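Local coordinates for probable molybdenum cofactor guanylyltransferase (Aquifex aeolicus, PDB 2E8B), which probably transfers a GMP moiety from GTP to molybdenum-molybdopterin, forming the guanine dinucleotide form of the molybdenum cofactor, at residues E36-G39 / E44-Y47; E48-K51 / E56-I59; E150-K155 / I160-K165. All blocks are in the same frame, centred on the assembly; numbering follows the deposited sequence.

Contact 1: E36-G39 / E44-Y47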
ATOM      1  N   GLU A  36      -1.818  13.250  13.337  1.00 17.03           N
ATOM      2  CA  GLU A  36      -1.533  13.773  12.009  1.00 16.76           C
ATOM      3  C   GLU A  36      -0.055  14.101  11.860  1.00 16.32           C
ATOM      4  O   GLU A  36       0.540  13.849  10.815  1.00 17.06           O
ATOM      5  CB  GLU A  36      -2.380  15.018  11.743  1.00 19.82           C
ATOM      6  CG  GLU A  36      -3.873  14.746  11.849  1.00 25.07           C
ATOM      7  CD  GLU A  36      -4.714  15.997  11.728  1.00 28.89           C
ATOM      8  OE1 GLU A  36      -4.388  16.998  12.398  1.00 31.10           O
ATOM      9  OE2 GLU A  36      -5.709  15.973  10.971  1.00 31.58           O
ATOM     10  N   ILE A  37       0.536  14.666  12.907  1.00 15.36           N
ATOM     11  CA  ILE A  37       1.950  15.021  12.871  1.00 16.37           C
ATOM     12  C   ILE A  37       2.811  13.766  12.886  1.00 16.18           C
ATOM     13  O   ILE A  37       3.749  13.634  12.099  1.00 16.91           O
ATOM     14  CB  ILE A  37       2.314  15.936  14.056  1.00 16.77           C
ATOM     15  CG1 ILE A  37       1.537  17.250  13.932  1.00 17.81           C
ATOM     16  CG2 ILE A  37       3.819  16.193  14.091  1.00 17.03           C
ATOM     17  CD1 ILE A  37       1.717  17.958  12.603  1.00 21.61           C
ATOM     18  N   LYS A  38       2.479  12.840  13.780  1.00 16.92           N
ATOM     19  CA  LYS A  38       3.205  11.584  13.879  1.00 17.81           C
ATOM     20  C   LYS A  38       3.045  10.837  12.557  1.00 16.99           C
ATOM     21  O   LYS A  38       3.972  10.175  12.086  1.00 16.83           O
ATOM     22  CB  LYS A  38       2.635  10.749  15.030  1.00 22.12           C
ATOM     23  CG  LYS A  38       3.321   9.407  15.271  1.00 27.07           C
ATOM     24  CD  LYS A  38       4.756   9.563  15.756  1.00 28.82           C
ATOM     25  CE  LYS A  38       5.712   9.812  14.603  1.00 31.88           C
ATOM     26  NZ  LYS A  38       5.661   8.705  13.613  1.00 32.77           N
ATOM     27  N   GLY A  39       1.861  10.969  11.960  1.00 16.09           N
ATOM     28  CA  GLY A  39       1.563  10.312  10.699  1.00 15.42           C
ATOM     29  C   GLY A  39       2.486  10.693   9.554  1.00 16.46           C
ATOM     30  O   GLY A  39       2.704   9.900   8.637  1.00 16.15           O
ATOM     31  N   GLU A  44       6.845   8.804   6.001  1.00 15.60           N
ATOM     32  CA  GLU A  44       8.213   9.068   5.574  1.00 15.20           C
ATOM     33  C   GLU A  44       9.015   7.782   5.754  1.00 14.98           C
ATOM     34  O   GLU A  44       9.777   7.382   4.872  1.00 15.50           O
ATOM     35  CB  GLU A  44       8.822  10.185   6.426  1.00 16.22           C
ATOM     36  CG  GLU A  44      10.219  10.610   6.006  1.00 20.67           C
ATOM     37  CD  GLU A  44      10.771  11.723   6.883  1.00 21.82           C
ATOM     38  OE1 GLU A  44      10.979  11.490   8.090  1.00 27.51           O
ATOM     39  OE2 GLU A  44      10.991  12.835   6.365  1.00 26.71           O
ATOM     40  N   ARG A  45       8.830   7.128   6.896  1.00 14.40           N
ATOM     41  CA  ARG A  45       9.537   5.886   7.173  1.00 16.51           C
ATOM     42  C   ARG A  45       9.127   4.772   6.215  1.00 16.02           C
ATOM     43  O   ARG A  45       9.973   4.006   5.745  1.00 16.25           O
ATOM     44  CB  ARG A  45       9.293   5.436   8.614  1.00 17.03           C
ATOM     45  CG  ARG A  45       9.861   6.378   9.669  1.00 25.67           C
ATOM     46  CD  ARG A  45      10.154   5.636  10.968  1.00 27.23           C
ATOM     47  NE  ARG A  45       8.947   5.164  11.642  1.00 31.72           N
ATOM     48  CZ  ARG A  45       8.124   5.941  12.344  1.00 32.51           C
ATOM     49  NH1 ARG A  45       8.375   7.239  12.472  1.00 31.81           N
ATOM     50  NH2 ARG A  45       7.050   5.419  12.920  1.00 34.16           N
ATOM     51  N   VAL A  46       7.833   4.676   5.927  1.00 14.16           N
ATOM     52  CA  VAL A  46       7.344   3.644   5.020  1.00 14.20           C
ATOM     53  C   VAL A  46       7.948   3.851   3.638  1.00 14.05           C
ATOM     54  O   VAL A  46       8.332   2.893   2.968  1.00 13.51           O
ATOM     55  CB  VAL A  46       5.806   3.674   4.901  1.00 12.92           C
ATOM     56  CG1 VAL A  46       5.343   2.699   3.827  1.00 14.37           C
ATOM     57  CG2 VAL A  46       5.176   3.311   6.237  1.00 16.36           C
ATOM     58  N   TYR A  47       8.028   5.111   3.223  1.00 13.88           N
ATOM     59  CA  TYR A  47       8.580   5.463   1.924  1.00 15.58           C
ATOM     60  C   TYR A  47      10.049   5.065   1.827  1.00 16.69           C
ATOM     61  O   TYR A  47      10.478   4.473   0.836  1.00 15.48           O
ATOM     62  CB  TYR A  47       8.432   6.969   1.688  1.00 17.20           C
ATOM     63  CG  TYR A  47       9.095   7.449   0.423  1.00 19.57           C
ATOM     64  CD1 TYR A  47       8.693   6.970  -0.822  1.00 19.46           C
ATOM     65  CD2 TYR A  47      10.136   8.373   0.470  1.00 23.09           C
ATOM     66  CE1 TYR A  47       9.317   7.398  -1.989  1.00 22.91           C
ATOM     67  CE2 TYR A  47      10.764   8.808  -0.688  1.00 24.10           C
ATOM     68  CZ  TYR A  47      10.352   8.317  -1.913  1.00 25.28           C
ATOM     69  OH  TYR A  47      10.962   8.755  -3.064  1.00 26.32           O
TER
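Lys38 and Arg45 bring two positive groups together along one flank of helix 32-51, the crossover helix of the beta-alpha-beta unit formed with strands 16-22 and 56-61. Lys38 NZ stands 3.3 Å from Arg45 NH1 and 3.6 Å from Arg45 NH2, at the edge of the guanidinium and near its plane. Both groups are donors, so no hydrogen bond links them; the meeting is one of like charges at the surface, where solvent probably softens any repulsion. The two positions are seven apart in sequence, about two helical turns, and flexible chains are needed to span that rise. Lys38 leaves the helix with CG anti to the backbone N (chi1 -179°) and then bends at each later torsion, which swings NZ along the helix toward Arg45. Arg45 points its CB toward 36-39 and bends once, at chi3; the two side chains cross at about a right angle. Beyond the pair, neighbouring residues of the same helix have partners of opposite charge or polar kind: Glu44 OE1 makes a salt bridge with Lys41, and Glu36 OE2 a hydrogen bond with Ser25 OG. The guanidinium itself is anchored through a hydrogen bond between Arg45 NH2 and Pro108 O.

Contact 2: E48-K51 / E56-I59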
ATOM      1  N   GLU A  48      10.816   5.385   2.862  1.00 17.58           N
ATOM      2  CA  GLU A  48      12.229   5.044   2.867  1.00 18.65           C
ATOM      3  C   GLU A  48      12.409   3.527   2.872  1.00 16.90           C
ATOM      4  O   GLU A  48      13.292   3.000   2.203  1.00 16.86           O
ATOM      5  CB  GLU A  48      12.913   5.684   4.076  1.00 22.08           C
ATOM      6  CG  GLU A  48      12.778   7.200   4.075  1.00 28.15           C
ATOM      7  CD  GLU A  48      13.655   7.880   5.106  1.00 32.11           C
ATOM      8  OE1 GLU A  48      13.514   7.571   6.309  1.00 35.45           O
ATOM      9  OE2 GLU A  48      14.484   8.726   4.710  1.00 34.62           O
ATOM     10  N   THR A  49      11.560   2.824   3.612  1.00 16.29           N
ATOM     11  CA  THR A  49      11.634   1.372   3.655  1.00 15.81           C
ATOM     12  C   THR A  49      11.395   0.820   2.249  1.00 14.81           C
ATOM     13  O   THR A  49      12.115  -0.061   1.782  1.00 15.81           O
ATOM     14  CB  THR A  49      10.580   0.790   4.611  1.00 17.12           C
ATOM     15  OG1 THR A  49      10.881   1.200   5.951  1.00 18.02           O
ATOM     16  CG2 THR A  49      10.573  -0.730   4.540  1.00 20.11           C
ATOM     17  N   ALA A  50      10.387   1.351   1.568  1.00 14.63           N
ATOM     18  CA  ALA A  50      10.068   0.905   0.220  1.00 15.53           C
ATOM     19  C   ALA A  50      11.247   1.148  -0.724  1.00 16.26           C
ATOM     20  O   ALA A  50      11.613   0.281  -1.518  1.00 15.91           O
ATOM     21  CB  ALA A  50       8.835   1.634  -0.288  1.00 15.18           C
ATOM     22  N   LYS A  51      11.846   2.332  -0.635  1.00 16.83           N
ATOM     23  CA  LYS A  51      12.974   2.658  -1.500  1.00 18.42           C
ATOM     24  C   LYS A  51      14.165   1.734  -1.286  1.00 19.12           C
ATOM     25  O   LYS A  51      15.001   1.591  -2.179  1.00 20.25           O
ATOM     26  CB  LYS A  51      13.409   4.111  -1.299  1.00 20.20           C
ATOM     27  CG  LYS A  51      12.580   5.124  -2.082  1.00 22.85           C
ATOM     28  CD  LYS A  51      13.134   5.417  -3.488  1.00 28.53           C
ATOM     29  CE  LYS A  51      13.084   4.220  -4.441  1.00 27.65           C
ATOM     30  NZ  LYS A  51      14.323   3.399  -4.418  1.00 26.55           N
ATOM     31  N   GLU A  56      11.712   1.797  -8.050  1.00 21.95           N
ATOM     32  CA  GLU A  56      10.837   2.959  -8.137  1.00 23.11           C
ATOM     33  C   GLU A  56       9.731   2.894  -7.091  1.00 21.43           C
ATOM     34  O   GLU A  56       9.106   1.851  -6.895  1.00 20.42           O
ATOM     35  CB  GLU A  56      10.222   3.057  -9.533  1.00 26.70           C
ATOM     36  CG  GLU A  56      11.258   3.116 -10.646  1.00 31.42           C
ATOM     37  CD  GLU A  56      10.652   3.455 -11.991  1.00 35.39           C
ATOM     38  OE1 GLU A  56       9.696   2.766 -12.407  1.00 36.75           O
ATOM     39  OE2 GLU A  56      11.140   4.410 -12.635  1.00 38.45           O
ATOM     40  N   VAL A  57       9.509   4.018  -6.417  1.00 18.27           N
ATOM     41  CA  VAL A  57       8.478   4.120  -5.390  1.00 18.66           C
ATOM     42  C   VAL A  57       7.677   5.391  -5.622  1.00 18.89           C
ATOM     43  O   VAL A  57       8.243   6.468  -5.777  1.00 18.63           O
ATOM     44  CB  VAL A  57       9.096   4.187  -3.977  1.00 18.62           C
ATOM     45  CG1 VAL A  57       7.997   4.232  -2.931  1.00 16.96           C
ATOM     46  CG2 VAL A  57       9.997   2.990  -3.745  1.00 18.79           C
ATOM     47  N   TYR A  58       6.356   5.260  -5.650  1.00 16.76           N
ATOM     48  CA  TYR A  58       5.491   6.410  -5.854  1.00 16.95           C
ATOM     49  C   TYR A  58       4.554   6.576  -4.674  1.00 15.63           C
ATOM     50  O   TYR A  58       4.214   5.604  -3.998  1.00 16.54           O
ATOM     51  CB  TYR A  58       4.644   6.244  -7.118  1.00 17.23           C
ATOM     52  CG  TYR A  58       5.440   5.987  -8.373  1.00 18.95           C
ATOM     53  CD1 TYR A  58       5.773   4.691  -8.752  1.00 21.29           C
ATOM     54  CD2 TYR A  58       5.879   7.043  -9.170  1.00 21.01           C
ATOM     55  CE1 TYR A  58       6.522   4.446  -9.894  1.00 23.09           C
ATOM     56  CE2 TYR A  58       6.636   6.809 -10.319  1.00 23.96           C
ATOM     57  CZ  TYR A  58       6.951   5.506 -10.671  1.00 23.71           C
ATOM     58  OH  TYR A  58       7.702   5.252 -11.796  1.00 23.80           O
ATOM     59  N   ILE A  59       4.153   7.816  -4.429  1.00 16.01           N
ATOM     60  CA  ILE A  59       3.219   8.114  -3.356  1.00 14.38           C
ATOM     61  C   ILE A  59       1.884   8.396  -4.030  1.00 15.37           C
ATOM     62  O   ILE A  59       1.809   9.212  -4.949  1.00 17.39           O
ATOM     63  CB  ILE A  59       3.637   9.372  -2.573  1.00 17.10           C
ATOM     64  CG1 ILE A  59       5.023   9.176  -1.955  1.00 15.83           C
ATOM     65  CG2 ILE A  59       2.589   9.690  -1.520  1.00 16.51           C
ATOM     66  CD1 ILE A  59       5.083   8.116  -0.871  1.00 18.46           C
TER
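Ala50 turns its methyl group toward Val57 and meets both branches of that side chain, with Ala50 CB 3.8 Å from Val57 CG1 and 3.9 Å from Val57 CG2. Its small side chain suits a buried position where the helix backbone itself comes close to the strand: Ala50 C also lies 3.8 Å from Val57 CG2. At the next residue the contact passes from methyl to methylene. Lys51 bends at chi2, chi3 and chi4, folding its aliphatic chain over the valine, and the two side chains run past each other in opposite directions. Lys51 CG rests 3.7 Å from Val57 CG2, while Lys51 CE presses on the same methyl at 3.4 Å, tighter than usual for two carbons. The curl returns NZ to the turn between helix and strand, where it donates to Phe54 O. This is the step from helix 32-51 into strand 56-61 that completes a beta-alpha-beta crossover, since strand 56-61 pairs in parallel with strand 16-22. Val57, beta-branched and at home in a strand, has CG1 anti to its backbone N (chi1 -178°), which sets CG1 against Ala50 CB, while CG2 sits between Ala50 and Lys51; its side chain also touches Tyr47 and Val19. Glu56 directs its CB away from the helix, and a weak hydrogen bond from Tyr58 OH, 3.2 Å long, reaches Glu56 OE1.

Contact 3: E150-K155 / I160-K165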
ATOM      1  N   GLU A 150     -12.159  -1.487 -11.644  1.00 24.23           N
ATOM      2  CA  GLU A 150     -12.888  -0.381 -12.238  1.00 24.63           C
ATOM      3  C   GLU A 150     -14.377  -0.703 -12.310  1.00 24.48           C
ATOM      4  O   GLU A 150     -15.225   0.162 -12.088  1.00 24.28           O
ATOM      5  CB  GLU A 150     -12.345  -0.103 -13.636  1.00 26.65           C
ATOM      6  CG  GLU A 150     -12.773   1.228 -14.190  1.00 30.63           C
ATOM      7  CD  GLU A 150     -12.268   1.446 -15.591  1.00 32.28           C
ATOM      8  OE1 GLU A 150     -11.033   1.469 -15.788  1.00 31.89           O
ATOM      9  OE2 GLU A 150     -13.111   1.588 -16.494  1.00 34.26           O
ATOM     10  N   GLU A 151     -14.685  -1.957 -12.623  1.00 24.12           N
ATOM     11  CA  GLU A 151     -16.063  -2.412 -12.726  1.00 23.69           C
ATOM     12  C   GLU A 151     -16.796  -2.302 -11.389  1.00 22.98           C
ATOM     13  O   GLU A 151     -17.910  -1.783 -11.319  1.00 20.69           O
ATOM     14  CB  GLU A 151     -16.080  -3.862 -13.208  1.00 28.33           C
ATOM     15  CG  GLU A 151     -17.457  -4.464 -13.389  1.00 32.47           C
ATOM     16  CD  GLU A 151     -17.380  -5.882 -13.914  1.00 35.95           C
ATOM     17  OE1 GLU A 151     -16.739  -6.087 -14.966  1.00 38.57           O
ATOM     18  OE2 GLU A 151     -17.955  -6.792 -13.281  1.00 38.34           O
ATOM     19  N   ARG A 152     -16.167  -2.794 -10.326  1.00 19.78           N
ATOM     20  CA  ARG A 152     -16.784  -2.745  -9.005  1.00 19.25           C
ATOM     21  C   ARG A 152     -16.934  -1.312  -8.488  1.00 18.97           C
ATOM     22  O   ARG A 152     -17.963  -0.964  -7.912  1.00 17.11           O
ATOM     23  CB  ARG A 152     -15.974  -3.590  -8.016  1.00 18.48           C
ATOM     24  CG  ARG A 152     -15.876  -5.067  -8.398  1.00 18.02           C
ATOM     25  CD  ARG A 152     -15.349  -5.904  -7.240  1.00 20.34           C
ATOM     26  NE  ARG A 152     -16.354  -6.062  -6.191  1.00 20.99           N
ATOM     27  CZ  ARG A 152     -17.341  -6.949  -6.232  1.00 22.63           C
ATOM     28  NH1 ARG A 152     -17.456  -7.768  -7.272  1.00 25.12           N
ATOM     29  NH2 ARG A 152     -18.218  -7.015  -5.244  1.00 24.54           N
ATOM     30  N   ILE A 153     -15.917  -0.478  -8.689  1.00 18.44           N
ATOM     31  CA  ILE A 153     -16.002   0.907  -8.233  1.00 17.83           C
ATOM     32  C   ILE A 153     -17.143   1.583  -8.992  1.00 19.86           C
ATOM     33  O   ILE A 153     -17.955   2.305  -8.413  1.00 19.74           O
ATOM     34  CB  ILE A 153     -14.682   1.673  -8.486  1.00 19.06           C
ATOM     35  CG1 ILE A 153     -13.558   1.054  -7.646  1.00 18.90           C
ATOM     36  CG2 ILE A 153     -14.852   3.145  -8.127  1.00 18.89           C
ATOM     37  CD1 ILE A 153     -12.221   1.749  -7.780  1.00 18.30           C
ATOM     38  N   LYS A 154     -17.205   1.329 -10.294  1.00 19.46           N
ATOM     39  CA  LYS A 154     -18.251   1.898 -11.136  1.00 22.35           C
ATOM     40  C   LYS A 154     -19.623   1.481 -10.607  1.00 21.16           C
ATOM     41  O   LYS A 154     -20.567   2.276 -10.611  1.00 21.59           O
ATOM     42  CB  LYS A 154     -18.063   1.421 -12.585  1.00 22.01           C
ATOM     43  CG  LYS A 154     -18.998   2.066 -13.603  1.00 28.11           C
ATOM     44  CD  LYS A 154     -20.388   1.456 -13.563  1.00 32.66           C
ATOM     45  CE  LYS A 154     -20.366   0.011 -14.034  1.00 35.13           C
ATOM     46  NZ  LYS A 154     -19.860  -0.097 -15.431  1.00 36.74           N
ATOM     47  N   LYS A 155     -19.729   0.241 -10.138  1.00 22.72           N
ATOM     48  CA  LYS A 155     -20.993  -0.260  -9.609  1.00 23.39           C
ATOM     49  C   LYS A 155     -21.231   0.176  -8.168  1.00 22.51           C
ATOM     50  O   LYS A 155     -22.246  -0.174  -7.563  1.00 23.28           O
ATOM     51  CB  LYS A 155     -21.051  -1.784  -9.717  1.00 24.19           C
ATOM     52  CG  LYS A 155     -21.154  -2.290 -11.152  1.00 28.29           C
ATOM     53  CD  LYS A 155     -21.152  -3.806 -11.202  1.00 31.44           C
ATOM     54  CE  LYS A 155     -21.257  -4.323 -12.628  1.00 33.95           C
ATOM     55  NZ  LYS A 155     -21.231  -5.814 -12.664  1.00 36.26           N
ATOM     56  N   ILE A 160     -12.756  -3.664  -0.600  1.00 14.39           N
ATOM     57  CA  ILE A 160     -11.631  -4.404  -1.161  1.00 13.72           C
ATOM     58  C   ILE A 160     -11.801  -5.880  -0.806  1.00 12.38           C
ATOM     59  O   ILE A 160     -11.313  -6.758  -1.521  1.00 13.89           O
ATOM     60  CB  ILE A 160     -10.279  -3.872  -0.639  1.00 14.86           C
ATOM     61  CG1 ILE A 160     -10.062  -2.443  -1.157  1.00 15.35           C
ATOM     62  CG2 ILE A 160      -9.139  -4.762  -1.128  1.00 13.70           C
ATOM     63  CD1 ILE A 160      -8.781  -1.789  -0.651  1.00 16.37           C
ATOM     64  N   TRP A 161     -12.492  -6.158   0.296  1.00 13.55           N
ATOM     65  CA  TRP A 161     -12.741  -7.548   0.687  1.00 14.08           C
ATOM     66  C   TRP A 161     -13.562  -8.226  -0.401  1.00 14.07           C
ATOM     67  O   TRP A 161     -13.291  -9.362  -0.777  1.00 12.25           O
ATOM     68  CB  TRP A 161     -13.522  -7.641   2.001  1.00 14.77           C
ATOM     69  CG  TRP A 161     -12.718  -7.413   3.242  1.00 13.95           C
ATOM     70  CD1 TRP A 161     -11.358  -7.329   3.346  1.00 14.85           C
ATOM     71  CD2 TRP A 161     -13.233  -7.254   4.568  1.00 15.44           C
ATOM     72  NE1 TRP A 161     -10.996  -7.125   4.659  1.00 13.69           N
ATOM     73  CE2 TRP A 161     -12.128  -7.078   5.429  1.00 14.98           C
ATOM     74  CE3 TRP A 161     -14.525  -7.245   5.114  1.00 15.50           C
ATOM     75  CZ2 TRP A 161     -12.272  -6.894   6.809  1.00 15.24           C
ATOM     76  CZ3 TRP A 161     -14.669  -7.061   6.486  1.00 16.10           C
ATOM     77  CH2 TRP A 161     -13.549  -6.889   7.316  1.00 16.05           C
ATOM     78  N   ALA A 162     -14.572  -7.523  -0.905  1.00 12.89           N
ATOM     79  CA  ALA A 162     -15.431  -8.067  -1.953  1.00 14.02           C
ATOM     80  C   ALA A 162     -14.642  -8.207  -3.245  1.00 14.68           C
ATOM     81  O   ALA A 162     -14.801  -9.180  -3.983  1.00 16.61           O
ATOM     82  CB  ALA A 162     -16.642  -7.157  -2.166  1.00 13.25           C
ATOM     83  N   LEU A 163     -13.795  -7.225  -3.520  1.00 13.47           N
ATOM     84  CA  LEU A 163     -12.965  -7.258  -4.718  1.00 14.05           C
ATOM     85  C   LEU A 163     -12.081  -8.499  -4.695  1.00 13.63           C
ATOM     86  O   LEU A 163     -12.016  -9.243  -5.674  1.00 14.87           O
ATOM     87  CB  LEU A 163     -12.075  -6.016  -4.789  1.00 13.40           C
ATOM     88  CG  LEU A 163     -10.964  -6.049  -5.846  1.00 13.56           C
ATOM     89  CD1 LEU A 163     -11.569  -5.961  -7.255  1.00 13.93           C
ATOM     90  CD2 LEU A 163     -10.004  -4.882  -5.615  1.00 16.45           C
ATOM     91  N   LEU A 164     -11.406  -8.715  -3.569  1.00 15.11           N
ATOM     92  CA  LEU A 164     -10.506  -9.848  -3.430  1.00 12.82           C
ATOM     93  C   LEU A 164     -11.215 -11.197  -3.516  1.00 12.94           C
ATOM     94  O   LEU A 164     -10.672 -12.143  -4.080  1.00 14.04           O
ATOM     95  CB  LEU A 164      -9.707  -9.729  -2.130  1.00 12.82           C
ATOM     96  CG  LEU A 164      -8.681  -8.586  -2.123  1.00 13.51           C
ATOM     97  CD1 LEU A 164      -7.924  -8.605  -0.805  1.00 15.26           C
ATOM     98  CD2 LEU A 164      -7.710  -8.737  -3.280  1.00 15.32           C
ATOM     99  N   LYS A 165     -12.422 -11.296  -2.965  1.00 14.13           N
ATOM    100  CA  LYS A 165     -13.159 -12.553  -3.059  1.00 16.48           C
ATOM    101  C   LYS A 165     -13.533 -12.792  -4.521  1.00 16.51           C
ATOM    102  O   LYS A 165     -13.536 -13.926  -5.000  1.00 18.92           O
ATOM    103  CB  LYS A 165     -14.426 -12.502  -2.204  1.00 16.23           C
ATOM    104  CG  LYS A 165     -14.152 -12.636  -0.723  1.00 19.95           C
ATOM    105  CD  LYS A 165     -15.440 -12.812   0.055  1.00 22.33           C
ATOM    106  CE  LYS A 165     -15.157 -13.355   1.444  1.00 26.87           C
ATOM    107  NZ  LYS A 165     -16.414 -13.617   2.199  1.00 29.46           N
TER
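Two consecutive helices, 146-154 and 160-167, joined by a short loop, pack here through one long side chain: Arg152 of the first helix lies against Ala162 and Leu163 of the second. The arginine divides its work along its length. Its aliphatic part meets Leu163, with Arg152 CD 3.7 Å from Leu163 CA and 3.8 Å from Leu163 CD1, an apolar contact in which the two side chains pass at a slant. A bend at chi3 (73°) then turns the flat end onto Ala162. Arg152 NH2 comes within 3.5 Å of Ala162 CB, and Ala162 O stands 4.0 Å above the centre of the guanidinium plane. Approaching over a face, where no N-H points, this carbonyl oxygen forms no hydrogen bond with the arginine. Alanine suits the site because its single methyl lets the broad guanidinium settle close to the helix backbone. The ends of the group are held from beyond the two segments: NH2 makes a salt bridge with Asp157 OD2 in the connecting loop, and NH1 with Asp166 OD2 farther along the second helix. On other sides the helices meet the body of the fold, Ile153 packing on Ile85 and Tyr89 of helix 84-94, and Ile160 and Leu164 on Tyr141 of strand 140-142. With a carboxylate at each terminal nitrogen, the guanidinium is restrained in its rotation, and its positive charge is probably well stabilised; one residue thus ties the first helix to both the loop and the second helix without a direct hydrogen bond between 150-155 and 160-165.

Contacts 1 and 2 share helix 32-51 and follow each other along the chain, contact 1 within the helix and contact 2 where it hands over to strand 56-61. They touch through Tyr47, whose CD1 lies 3.5 Å from Val57 CG1. Contact 1 is a surface meeting of like charges; contact 2 is partly buried and apolar, with a lysine methylene chain at its margin. Contact 3 lies on the opposite side of the chain's centre, about 26 Å from contact 2 and 28 Å from contact 1 between centres. Partly buried like contact 2, it joins two helices instead of helix and strand, and its arginine has carboxylate partners, whereas Arg45 NH2 is bonded to a backbone carbonyl.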